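Local coordinates for purine nucleoside phosphorylase (Schistosoma mansoni, PDB 6BJ7), which probably catalyses the reversible phosphorolysis of purine nucleosides such as inosine and guanosine, releasing the free base and ribose 1-phosphate, at residues A[115-120]-A[239-244]; A[121-126]-A[215-220]; A[200-205]-A[219-224]. All coordinates share one frame; numbering follows the deposited sequence.

In the fold
The three contacts illustrate how neighbouring strands of one buried sheet can together form a ligand pocket, and how chemistry changes along it. All three are buried. Interaction 1, nearest the chain centre, pairs two parallel strands by regular backbone bonds. Interaction 2, the farthest out, its centre about 18 Å from the centre of the chain, carries the continuation of the first strand against the short strand 218-220, and side-chain amide and carboxylate join the backbone bonding. Interaction 3 reuses V219 and G220 but has no hydrogen bond between its segments: apolar groups pack against carbonyl oxygens and a carboxylate, beside a neighbouring subunit. Strands 112-121 and 218-220 are neighbours in the sheet, and all three contacts touch the bound pyrimidine.

Interaction 1 of 3, residues A[115-120]-A[239-244]; sequences ITNLAG and AVSLIA. With DU7 (4-chloro-6-methylpyrimidin-2-amine), chain G; DMS (dimethyl sulfoxide), chain F.
The flat amide of N117 meets S241 at its edge: S241 OG donates to N117 OD1 at 2.7 Å, in the amide plane and on a lone pair, with a C=O...O angle of 119°. With CG lying between the backbone N and the carbonyl carbon (chi1 62°), the amide swings over towards the neighbouring strand, and its ND2 is bonded to T223 OG1. The second flat group, the A119-G120 peptide, carries the bound pyrimidine nearly parallel over one face, G120 N lying 3.5 Å from DU7 C4. On the sheet face opposite N117, L118 and L242 run side by side, CD2 to CD2 3.6 Å apart, beneath helix 259-283. The backbones bond in regular parallel fashion, from V240 N to I115 O (3.0 Å) through to A244 N and A119 O (3.0 Å); the straightest bond, L242 N to N117 O, has an N-H...O angle of 175°. L118 N gives its hydrogen to the oxygen, 2.7 Å away, of a dimethyl sulfoxide probably from the crystallisation liquor. Paired parallel strands, one ending with a peptide face against a bound heterocycle, are consistent with the central sheet and base site of the purine nucleoside phosphorylase fold.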
loop_
_atom_site.group_PDB
_atom_site.type_symbol
_atom_site.label_atom_id
_atom_site.label_comp_id
_atom_site.label_asym_id
_atom_site.label_seq_id
_atom_site.Cartn_x
_atom_site.Cartn_y
_atom_site.Cartn_z
ATOM N N ILE A 115 -0.386 -19.538 -16.224
ATOM C CA ILE A 115 -1.397 -18.840 -15.414
ATOM C C ILE A 115 -2.348 -18.057 -16.313
ATOM O O ILE A 115 -1.915 -17.385 -17.254
ATOM C CB ILE A 115 -0.744 -17.868 -14.402
ATOM C CG1 ILE A 115 0.305 -18.549 -13.568
ATOM C CG2 ILE A 115 -1.810 -17.268 -13.455
ATOM C CD1 ILE A 115 1.131 -17.535 -12.690
ATOM N N THR A 116 -3.660 -18.150 -16.040
ATOM C CA THR A 116 -4.646 -17.298 -16.713
ATOM C C THR A 116 -5.455 -16.500 -15.683
ATOM O O THR A 116 -5.597 -16.904 -14.517
ATOM C CB THR A 116 -5.615 -18.078 -17.625
ATOM O OG1 THR A 116 -6.427 -18.993 -16.868
ATOM C CG2 THR A 116 -4.869 -18.860 -18.724
ATOM N N ASN A 117 -5.964 -15.343 -16.125
ATOM C CA ASN A 117 -6.838 -14.505 -15.311
ATOM C C ASN A 117 -7.792 -13.726 -16.213
ATOM O O ASN A 117 -7.628 -13.671 -17.433
ATOM C CB ASN A 117 -6.044 -13.526 -14.415
ATOM C CG ASN A 117 -5.202 -12.524 -15.221
ATOM O OD1 ASN A 117 -5.718 -11.735 -15.993
ATOM N ND2 ASN A 117 -3.896 -12.565 -15.024
ATOM N N LEU A 118 -8.831 -13.159 -15.582
ATOM C CA LEU A 118 -9.709 -12.163 -16.189
ATOM C C LEU A 118 -9.318 -10.764 -15.702
ATOM O O LEU A 118 -8.968 -10.572 -14.526
ATOM C CB LEU A 118 -11.169 -12.459 -15.841
ATOM C CG LEU A 118 -11.796 -13.699 -16.501
ATOM C CD1 LEU A 118 -12.746 -14.340 -15.523
ATOM C CD2 LEU A 118 -12.524 -13.314 -17.772
ATOM N N ALA A 119 -9.318 -9.788 -16.609
ATOM C CA ALA A 119 -8.775 -8.469 -16.290
ATOM C C ALA A 119 -9.519 -7.368 -17.048
ATOM O O ALA A 119 -10.244 -7.630 -18.013
ATOM C CB ALA A 119 -7.293 -8.427 -16.630
ATOM N N GLY A 120 -9.326 -6.121 -16.604
ATOM C CA GLY A 120 -9.824 -4.944 -17.342
ATOM C C GLY A 120 -8.789 -4.339 -18.280
ATOM O O GLY A 120 -7.591 -4.290 -17.976
ATOM N N ALA A 239 1.970 -15.929 -18.385
ATOM C CA ALA A 239 0.716 -15.424 -17.820
ATOM C C ALA A 239 -0.103 -14.732 -18.911
ATOM O O ALA A 239 0.447 -13.926 -19.663
ATOM C CB ALA A 239 0.995 -14.444 -16.672
ATOM N N VAL A 240 -1.398 -15.062 -19.010
ATOM C CA VAL A 240 -2.288 -14.546 -20.053
ATOM C C VAL A 240 -3.550 -13.987 -19.402
ATOM O O VAL A 240 -4.207 -14.679 -18.612
ATOM C CB VAL A 240 -2.648 -15.633 -21.083
ATOM C CG1 VAL A 240 -3.524 -15.041 -22.199
ATOM C CG2 VAL A 240 -1.382 -16.269 -21.662
ATOM N N SER A 241 -3.896 -12.739 -19.743
ATOM C CA SER A 241 -5.158 -12.140 -19.308
ATOM C C SER A 241 -6.216 -12.223 -20.412
ATOM O O SER A 241 -5.926 -11.969 -21.589
ATOM C CB SER A 241 -4.969 -10.670 -18.928
ATOM O OG SER A 241 -4.184 -10.466 -17.768
ATOM N N LEU A 242 -7.441 -12.571 -20.027
ATOM C CA LEU A 242 -8.622 -12.413 -20.869
ATOM C C LEU A 242 -9.318 -11.095 -20.496
ATOM O O LEU A 242 -9.687 -10.888 -19.331
ATOM C CB LEU A 242 -9.586 -13.597 -20.687
ATOM C CG LEU A 242 -10.976 -13.472 -21.338
ATOM C CD1 LEU A 242 -10.878 -13.249 -22.841
ATOM C CD2 LEU A 242 -11.808 -14.736 -21.039
ATOM N N ILE A 243 -9.498 -10.212 -21.476
ATOM C CA ILE A 243 -10.036 -8.868 -21.248
ATOM C C ILE A 243 -11.557 -8.919 -21.224
ATOM O O ILE A 243 -12.176 -9.366 -22.187
ATOM C CB ILE A 243 -9.544 -7.900 -22.344
ATOM C CG1 ILE A 243 -8.009 -7.843 -22.376
ATOM C CG2 ILE A 243 -10.114 -6.499 -22.149
ATOM C CD1 ILE A 243 -7.344 -7.435 -21.027
ATOM N N ALA A 244 -12.169 -8.443 -20.125
ATOM C CA ALA A 244 -13.621 -8.461 -20.009
ATOM C C ALA A 244 -14.289 -7.129 -20.346
ATOM O O ALA A 244 -15.473 -7.130 -20.646
ATOM C CB ALA A 244 -14.032 -8.892 -18.601
HETATM C C4 DU7 G . -11.970 -5.322 -14.502
HETATM C C3 DU7 G . -10.762 -6.434 -13.000
HETATM C C2 DU7 G . -11.171 -7.654 -13.403
HETATM C C1 DU7 G . -12.013 -7.647 -14.422
HETATM CL CL DU7 G . -9.739 -6.371 -11.688
HETATM N N DU7 G . -11.093 -5.269 -13.475
HETATM N N1 DU7 G . -12.378 -4.092 -15.069
HETATM N N2 DU7 G . -12.387 -6.518 -14.954
HETATM C C DU7 G . -12.532 -8.966 -14.974
HETATM S S DMS F . -9.640 -14.273 -12.048
HETATM O O DMS F . -9.552 -14.689 -13.477
HETATM C C1 DMS F . -9.727 -15.747 -10.999
HETATM C C2 DMS F . -8.041 -13.603 -11.520
#

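Interaction 2 of 3, residues A[121-126]-A[215-220]; sequences GINRKL and GCDVVG. With DU7 (4-chloro-6-methylpyrimidin-2-amine), chain G.
G121 and V218 face each other as an antiparallel, non-hydrogen-bonded pair, and just beyond them D217 O accepts from both I122 N (2.9 Å) and N123 N (3.1 Å), the two donors approaching from the same face of its carbonyl plane. The side chains of N123 and D217 then run alongside one another, since N123 CG stands opposite its backbone N (chi1 -175°), which lays the amide beside the carboxylate. N123 ND2 gives an almost straight bond to D217 OD1 (3.1 Å, N-H...O 171°), leaving in the plane of its own amide but meeting the carboxylate on its anti side and 33° out of plane. The other end of the amide is held too: N123 OD1 accepts from K125 N at 2.6 Å, an Asx turn set within the type I beta turn N123-L126. D217 OD2 bonds to V193 N, which ties the carboxylate to strand 189-196. Apolar contacts add to this. I122 swings CD1 obliquely against V219 CG1 (4.0 Å) while its CG2 sits close to C216 O; L126, crossing V218 at about a right angle, sets CD1 at 3.8 Å from V218 CG2. Segment 215-220 leaves helix 205-213 through a Schellman motif, and at its far end G220 CA lies 3.4 Å from the chlorine of DU7.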
loop_
_atom_site.group_PDB
_atom_site.type_symbol
_atom_site.label_atom_id
_atom_site.label_comp_id
_atom_site.label_asym_id
_atom_site.label_seq_id
_atom_site.Cartn_x
_atom_site.Cartn_y
_atom_site.Cartn_z
ATOM N N GLY A 121 -9.273 -3.885 -19.447
ATOM C CA GLY A 121 -8.430 -3.228 -20.427
ATOM C C GLY A 121 -8.239 -1.746 -20.144
ATOM O O GLY A 121 -9.200 -1.037 -19.845
ATOM N N ILE A 122 -6.984 -1.286 -20.225
ATOM C CA ILE A 122 -6.636 0.131 -20.108
ATOM C C ILE A 122 -6.184 0.705 -21.460
ATOM O O ILE A 122 -6.689 1.737 -21.907
ATOM C CB ILE A 122 -5.553 0.347 -19.027
ATOM C CG1 ILE A 122 -6.021 -0.160 -17.645
ATOM C CG2 ILE A 122 -5.139 1.845 -18.980
ATOM C CD1 ILE A 122 -7.170 0.612 -17.038
ATOM N N ASN A 123 -5.255 0.029 -22.130
ATOM C CA ASN A 123 -4.830 0.427 -23.473
ATOM C C ASN A 123 -6.028 0.528 -24.399
ATOM O O ASN A 123 -6.898 -0.351 -24.418
ATOM C CB ASN A 123 -3.828 -0.604 -24.017
ATOM C CG ASN A 123 -3.237 -0.205 -25.357
ATOM O OD1 ASN A 123 -3.959 0.074 -26.304
ATOM N ND2 ASN A 123 -1.913 -0.167 -25.420
ATOM N N ARG A 124 -6.071 1.606 -25.188
ATOM C CA ARG A 124 -7.226 1.824 -26.041
ATOM C C ARG A 124 -7.349 0.779 -27.148
ATOM O O ARG A 124 -8.423 0.643 -27.735
ATOM C CB ARG A 124 -7.171 3.236 -26.632
ATOM C CG ARG A 124 -7.361 4.301 -25.559
ATOM C CD ARG A 124 -7.219 5.700 -26.132
ATOM N NE ARG A 124 -7.422 6.750 -25.132
ATOM C CZ ARG A 124 -8.616 7.207 -24.760
ATOM N NH1 ARG A 124 -9.728 6.691 -25.281
ATOM N NH2 ARG A 124 -8.693 8.177 -23.854
ATOM N N LYS A 125 -6.292 0.018 -27.434
ATOM C CA LYS A 125 -6.386 -1.037 -28.442
ATOM C C LYS A 125 -7.134 -2.281 -27.964
ATOM O O LYS A 125 -7.375 -3.176 -28.778
ATOM C CB LYS A 125 -4.988 -1.471 -28.889
ATOM C CG LYS A 125 -4.212 -0.432 -29.678
ATOM C CD LYS A 125 -2.896 -1.027 -30.157
ATOM C CE LYS A 125 -2.135 -0.078 -31.065
ATOM N NZ LYS A 125 -1.127 -0.788 -31.914
ATOM N N LEU A 126 -7.496 -2.382 -26.685
ATOM C CA LEU A 126 -8.053 -3.617 -26.143
ATOM C C LEU A 126 -9.582 -3.609 -26.089
ATOM O O LEU A 126 -10.194 -2.640 -25.622
ATOM C CB LEU A 126 -7.456 -3.859 -24.758
ATOM C CG LEU A 126 -5.943 -4.074 -24.733
ATOM C CD1 LEU A 126 -5.484 -4.185 -23.274
ATOM C CD2 LEU A 126 -5.520 -5.307 -25.518
ATOM N N GLY A 215 1.398 4.043 -17.925
ATOM C CA GLY A 215 1.881 3.023 -18.833
ATOM C C GLY A 215 1.325 1.630 -18.639
ATOM O O GLY A 215 1.926 0.670 -19.133
ATOM N N CYS A 216 0.202 1.478 -17.945
ATOM C CA CYS A 216 -0.414 0.170 -17.762
ATOM C C CYS A 216 -1.306 -0.154 -18.939
ATOM O O CYS A 216 -2.032 0.712 -19.438
ATOM C CB CYS A 216 -1.245 0.121 -16.484
ATOM S SG CYS A 216 -0.280 0.596 -15.066
ATOM N N ASP A 217 -1.257 -1.411 -19.386
ATOM C CA ASP A 217 -2.148 -1.870 -20.439
ATOM C C ASP A 217 -3.378 -2.604 -19.924
ATOM O O ASP A 217 -4.416 -2.547 -20.580
ATOM C CB ASP A 217 -1.392 -2.780 -21.404
ATOM C CG ASP A 217 -0.216 -2.043 -22.067
ATOM O OD1 ASP A 217 -0.477 -1.042 -22.762
ATOM O OD2 ASP A 217 0.947 -2.427 -21.862
ATOM N N VAL A 218 -3.273 -3.286 -18.784
ATOM C CA VAL A 218 -4.313 -4.156 -18.236
ATOM C C VAL A 218 -4.250 -4.000 -16.719
ATOM O O VAL A 218 -3.191 -3.688 -16.179
ATOM C CB VAL A 218 -4.053 -5.631 -18.647
ATOM C CG1 VAL A 218 -5.091 -6.546 -18.094
ATOM C CG2 VAL A 218 -3.984 -5.779 -20.161
ATOM N N VAL A 219 -5.383 -4.223 -16.023
ATOM C CA VAL A 219 -5.449 -4.172 -14.556
ATOM C C VAL A 219 -6.249 -5.366 -14.031
ATOM O O VAL A 219 -7.275 -5.760 -14.601
ATOM C CB VAL A 219 -6.043 -2.816 -14.063
ATOM C CG1 VAL A 219 -7.428 -2.567 -14.614
ATOM C CG2 VAL A 219 -6.065 -2.743 -12.534
ATOM N N GLY A 220 -5.757 -5.972 -12.946
ATOM C CA GLY A 220 -6.493 -7.045 -12.290
ATOM C C GLY A 220 -6.061 -7.231 -10.843
ATOM O O GLY A 220 -5.179 -6.531 -10.347
HETATM C C4 DU7 G . -11.970 -5.322 -14.502
HETATM C C3 DU7 G . -10.762 -6.434 -13.000
HETATM C C2 DU7 G . -11.171 -7.654 -13.403
HETATM C C1 DU7 G . -12.013 -7.647 -14.422
HETATM CL CL DU7 G . -9.739 -6.371 -11.688
HETATM N N DU7 G . -11.093 -5.269 -13.475
HETATM N N1 DU7 G . -12.378 -4.092 -15.069
HETATM N N2 DU7 G . -12.387 -6.518 -14.954
HETATM C C DU7 G . -12.532 -8.966 -14.974
#

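Interaction 3 of 3, residues A[200-205]-A[219-224]; sequences PTYESP and VGMSTV. With DU7 (4-chloro-6-methylpyrimidin-2-amine), chain G; DMS (dimethyl sulfoxide), chain E.
M221 reaches the 200-203 loop with its methyl end. Extended beyond CG (chi2 173°, chi3 -171°), the chain delivers CE to P200 O at 3.4 Å and to T201 O at 3.5 Å, while SD lies over P200 CA. CE also approaches the Y202 ring obliquely, 4.0 Å from CD1. Nearer its root, M221 CG packs 3.5 Å from the chlorine of DU7, so the thioether chain lies between the ligand and the proline.

V219 and E203 make the second meeting point. V219 CG1 lies over one face of the carboxylate, 3.4 Å from E203 CD. The glutamate bends at chi2 (-84°), which brings its carboxylate round to the pyrimidine. There E203 OE2 accepts from the ligand amine N1 at 2.7 Å and is bonded to S247 OG as well, so a second-shell hydroxyl helps to position it. OE1 stands 2.9 Å from the ring nitrogen N of DU7. A base-binding glutamate is familiar in trimeric purine nucleoside phosphorylases, and N245 OD1 is also hydrogen-bonded to the ligand.

Y202 sets a ring edge towards DU7, and its hydroxyl donates to a dimethyl sulfoxide, probably from the crystallisation liquor, that is also bonded to H259. F161 of the second subunit packs against this tyrosine.

The touching parts, 200-203 and 219-221, run nearly antiparallel, one segment linking strand 189-196 to helix 205-213, which S204 N-caps, the other continuing strand 218-220, flanked in the sheet by strands 112-121 and 189-196, into helix 224-232.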
loop_
_atom_site.group_PDB
_atom_site.type_symbol
_atom_site.label_atom_id
_atom_site.label_comp_id
_atom_site.label_asym_id
_atom_site.label_seq_id
_atom_site.Cartn_x
_atom_site.Cartn_y
_atom_site.Cartn_z
ATOM N N PRO A 200 -10.962 -5.687 -3.290
ATOM C CA PRO A 200 -11.800 -6.331 -4.314
ATOM C C PRO A 200 -12.728 -5.384 -5.084
ATOM O O PRO A 200 -13.496 -5.880 -5.932
ATOM C CB PRO A 200 -12.625 -7.315 -3.489
ATOM C CG PRO A 200 -12.898 -6.554 -2.193
ATOM C CD PRO A 200 -11.531 -5.854 -1.948
ATOM N N THR A 201 -12.724 -4.080 -4.795
ATOM C CA THR A 201 -13.464 -3.149 -5.646
ATOM C C THR A 201 -12.783 -3.054 -7.018
ATOM O O THR A 201 -11.556 -2.955 -7.122
ATOM C CB THR A 201 -13.548 -1.753 -5.020
ATOM O OG1 THR A 201 -12.232 -1.291 -4.713
ATOM C CG2 THR A 201 -14.373 -1.755 -3.702
ATOM N N TYR A 202 -13.596 -3.033 -8.079
ATOM C CA TYR A 202 -13.026 -2.732 -9.383
ATOM C C TYR A 202 -12.355 -1.357 -9.349
ATOM O O TYR A 202 -12.738 -0.469 -8.577
ATOM C CB TYR A 202 -14.115 -2.769 -10.479
ATOM C CG TYR A 202 -14.706 -4.150 -10.745
ATOM C CD1 TYR A 202 -13.944 -5.150 -11.357
ATOM C CD2 TYR A 202 -16.023 -4.441 -10.413
ATOM C CE1 TYR A 202 -14.481 -6.410 -11.615
ATOM C CE2 TYR A 202 -16.564 -5.696 -10.685
ATOM C CZ TYR A 202 -15.774 -6.673 -11.265
ATOM O OH TYR A 202 -16.298 -7.932 -11.501
ATOM N N GLU A 203 -11.338 -1.181 -10.187
ATOM C CA GLU A 203 -10.716 0.128 -10.370
ATOM C C GLU A 203 -11.770 1.205 -10.664
ATOM O O GLU A 203 -12.692 1.003 -11.462
ATOM C CB GLU A 203 -9.675 0.025 -11.514
ATOM C CG GLU A 203 -10.241 -0.228 -13.002
ATOM C CD GLU A 203 -10.525 -1.665 -13.397
ATOM O OE1 GLU A 203 -10.456 -2.553 -12.541
ATOM O OE2 GLU A 203 -10.838 -1.919 -14.605
ATOM N N SER A 204 -11.661 2.344 -9.963
ATOM C CA SER A 204 -12.592 3.450 -10.173
ATOM C C SER A 204 -12.281 4.145 -11.502
ATOM O O SER A 204 -11.173 4.018 -12.027
ATOM C CB SER A 204 -12.494 4.464 -9.035
ATOM O OG SER A 204 -11.272 5.186 -9.127
ATOM N N PRO A 205 -13.223 4.911 -12.043
ATOM C CA PRO A 205 -12.933 5.623 -13.304
ATOM C C PRO A 205 -11.663 6.472 -13.221
ATOM O O PRO A 205 -10.867 6.513 -14.171
ATOM C CB PRO A 205 -14.187 6.480 -13.524
ATOM C CG PRO A 205 -15.291 5.691 -12.869
ATOM C CD PRO A 205 -14.650 5.009 -11.665
ATOM N N VAL A 219 -5.383 -4.223 -16.023
ATOM C CA VAL A 219 -5.449 -4.172 -14.556
ATOM C C VAL A 219 -6.249 -5.366 -14.031
ATOM O O VAL A 219 -7.275 -5.760 -14.601
ATOM C CB VAL A 219 -6.043 -2.816 -14.063
ATOM C CG1 VAL A 219 -7.428 -2.567 -14.614
ATOM C CG2 VAL A 219 -6.065 -2.743 -12.534
ATOM N N GLY A 220 -5.757 -5.972 -12.946
ATOM C CA GLY A 220 -6.493 -7.045 -12.290
ATOM C C GLY A 220 -6.061 -7.231 -10.843
ATOM O O GLY A 220 -5.179 -6.531 -10.347
ATOM N N MET A 221 -6.638 -8.264 -10.199
ATOM C CA MET A 221 -6.502 -8.468 -8.754
ATOM C C MET A 221 -5.787 -9.773 -8.385
ATOM O O MET A 221 -5.939 -10.247 -7.255
ATOM C CB MET A 221 -7.876 -8.451 -8.075
ATOM C CG MET A 221 -8.791 -7.274 -8.401
ATOM S SD MET A 221 -10.452 -7.476 -7.702
ATOM C CE MET A 221 -11.318 -6.119 -8.490
ATOM N N SER A 222 -5.044 -10.390 -9.308
ATOM C CA SER A 222 -4.409 -11.680 -9.047
ATOM C C SER A 222 -3.058 -11.735 -9.756
ATOM O O SER A 222 -2.512 -10.715 -10.196
ATOM C CB SER A 222 -5.319 -12.835 -9.495
ATOM O OG SER A 222 -5.411 -12.864 -10.904
ATOM N N THR A 223 -2.509 -12.955 -9.832
ATOM C CA THR A 223 -1.390 -13.343 -10.691
ATOM C C THR A 223 -0.021 -12.845 -10.211
ATOM O O THR A 223 0.920 -13.641 -10.111
ATOM C CB THR A 223 -1.696 -12.915 -12.119
ATOM O OG1 THR A 223 -2.852 -13.652 -12.553
ATOM C CG2 THR A 223 -0.555 -13.267 -13.056
ATOM N N VAL A 224 0.136 -11.552 -9.896
ATOM C CA VAL A 224 1.462 -11.032 -9.519
ATOM C C VAL A 224 2.025 -11.737 -8.282
ATOM O O VAL A 224 3.239 -12.019 -8.253
ATOM C CB VAL A 224 1.399 -9.503 -9.397
ATOM C CG1 VAL A 224 2.626 -8.902 -8.743
ATOM C CG2 VAL A 224 1.248 -8.873 -10.785
HETATM C C4 DU7 G . -11.970 -5.322 -14.502
HETATM C C3 DU7 G . -10.762 -6.434 -13.000
HETATM C C2 DU7 G . -11.171 -7.654 -13.403
HETATM C C1 DU7 G . -12.013 -7.647 -14.422
HETATM CL CL DU7 G . -9.739 -6.371 -11.688
HETATM N N DU7 G . -11.093 -5.269 -13.475
HETATM N N1 DU7 G . -12.378 -4.092 -15.069
HETATM N N2 DU7 G . -12.387 -6.518 -14.954
HETATM C C DU7 G . -12.532 -8.966 -14.974
HETATM S S DMS E . -13.280 -10.569 -11.665
HETATM O O DMS E . -14.744 -10.274 -11.604
HETATM C C1 DMS E . -12.379 -9.771 -10.311
HETATM C C2 DMS E . -12.943 -12.314 -11.320
#